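Local coordinates for ribosome maturation protein SDO1 homolog (Methanothermobacter thermautotrophicus, PDB 2WBM), which probably binds the ribosome and acts in its maturation, as an archaeal member of the SDO1/SBDS family, at residues A129-N134 / E225-L230. Residues are numbered along the deposited sequence; the frame is centred on the assembly and turned at random.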
# COMPACT_ATOMS: atom_id res chain seq x y z
N ALA A 129 -10.40 -5.08 3.01
CA ALA A 129 -11.24 -5.31 4.19
C ALA A 129 -11.45 -4.03 5.00
O ALA A 129 -12.51 -3.84 5.57
CB ALA A 129 -10.64 -6.38 5.09
N ARG A 130 -10.43 -3.18 5.03
CA ARG A 130 -10.48 -1.90 5.74
C ARG A 130 -11.42 -0.90 5.05
O ARG A 130 -12.20 -0.21 5.73
CB ARG A 130 -9.05 -1.35 5.81
CG ARG A 130 -8.85 0.07 6.29
CD ARG A 130 -7.34 0.38 6.13
NE ARG A 130 -6.51 -0.67 6.73
CZ ARG A 130 -5.43 -1.23 6.18
NH1 ARG A 130 -5.00 -0.86 4.97
NH2 ARG A 130 -4.76 -2.17 6.83
N GLU A 131 -11.37 -0.83 3.72
CA GLU A 131 -12.08 0.23 3.01
C GLU A 131 -13.49 -0.15 2.58
O GLU A 131 -14.32 0.72 2.33
CB GLU A 131 -11.29 0.72 1.80
CG GLU A 131 -9.86 1.22 2.10
CD GLU A 131 -9.81 2.53 2.88
OE1 GLU A 131 -10.81 3.29 2.91
OE2 GLU A 131 -8.75 2.81 3.47
N ALA A 132 -13.75 -1.45 2.49
CA ALA A 132 -14.97 -1.94 1.83
C ALA A 132 -16.15 -2.12 2.77
O ALA A 132 -15.99 -2.34 3.97
CB ALA A 132 -14.70 -3.23 1.09
N ILE A 133 -17.35 -2.01 2.20
CA ILE A 133 -18.56 -2.49 2.84
C ILE A 133 -19.33 -3.37 1.87
O ILE A 133 -19.05 -3.37 0.67
CB ILE A 133 -19.49 -1.34 3.30
CG1 ILE A 133 -19.96 -0.51 2.09
CG2 ILE A 133 -18.79 -0.49 4.37
CD1 ILE A 133 -21.21 0.34 2.37
N ASN A 134 -20.27 -4.13 2.41
CA ASN A 134 -21.28 -4.81 1.62
C ASN A 134 -22.38 -3.77 1.41
O ASN A 134 -23.03 -3.37 2.37
CB ASN A 134 -21.80 -6.01 2.43
CG ASN A 134 -22.87 -6.79 1.70
OD1 ASN A 134 -23.57 -6.28 0.82
ND2 ASN A 134 -23.02 -8.06 2.08
N GLU A 225 -15.49 10.08 10.69
CA GLU A 225 -15.56 9.44 9.38
C GLU A 225 -14.46 8.38 9.34
O GLU A 225 -13.28 8.69 9.54
CB GLU A 225 -15.37 10.47 8.27
CG GLU A 225 -15.39 9.89 6.87
CD GLU A 225 -15.54 10.97 5.82
OE1 GLU A 225 -16.68 11.46 5.60
OE2 GLU A 225 -14.52 11.34 5.20
N ILE A 226 -14.86 7.14 9.11
CA ILE A 226 -13.92 6.02 9.05
C ILE A 226 -14.07 5.24 7.74
O ILE A 226 -15.14 5.28 7.12
CB ILE A 226 -14.08 5.06 10.25
CG1 ILE A 226 -15.48 4.42 10.29
CG2 ILE A 226 -13.81 5.80 11.58
CD1 ILE A 226 -15.59 3.22 11.23
N PRO A 227 -13.00 4.53 7.32
CA PRO A 227 -13.14 3.55 6.25
C PRO A 227 -14.22 2.57 6.67
O PRO A 227 -14.25 2.14 7.82
CB PRO A 227 -11.76 2.87 6.23
CG PRO A 227 -10.84 3.96 6.65
CD PRO A 227 -11.59 4.65 7.76
N GLY A 228 -15.14 2.25 5.76
CA GLY A 228 -16.32 1.48 6.14
C GLY A 228 -16.06 0.09 6.71
O GLY A 228 -16.88 -0.43 7.47
N GLY A 229 -14.94 -0.51 6.33
CA GLY A 229 -14.61 -1.87 6.78
C GLY A 229 -14.13 -1.93 8.22
O GLY A 229 -13.93 -3.03 8.75
N LEU A 230 -13.93 -0.76 8.84
CA LEU A 230 -13.41 -0.68 10.22
C LEU A 230 -14.49 -0.48 11.30
O LEU A 230 -14.15 -0.26 12.47
CB LEU A 230 -12.37 0.44 10.34
CG LEU A 230 -11.06 0.17 9.59
CD1 LEU A 230 -10.14 1.37 9.70
CD2 LEU A 230 -10.38 -1.09 10.08
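The end of helix 110-131 that lies in SBDS domain II meets the turn that links strand 220-227 to helix 231-241 in the C-terminal domain. Pro227, Gly228, Gly229 and Leu230 form this turn, closed by a hydrogen bond from Leu230 N to Pro227 O. Two carbonyls of the helix end face it. Arg130 O accepts a weak, bent hydrogen bond from Gly229 N at 2.8 Å, with an angle of 126° at the hydrogen. Ala129 O takes a CA-H...O contact from Gly229 CA at 3.1 Å. Pro227 CB also lies against Arg130 O, at 3.2 Å. The carboxylate of Glu131 lies against CB and CG of Pro227, with OE1 3.5 Å from Pro227 CB. A bend at chi2 (-69°) brings this group back to the proline. Glu131 OE2 forms a salt bridge with Lys127 and OE1 one with Lys184. Arg130 and Leu230 run side by side, with Arg130 CG 3.9 Å from Leu230 CD1. Beyond the helix, Ile133 CG2 packs on Gly228 CA at 3.6 Å. With no side chain at Gly229, its backbone comes right up to the helix carbonyls. The domains thus join here through one weak hydrogen bond, CH groups set against oxygens, and some aliphatic packing, while the Glu131 charge is probably balanced by its two lysines.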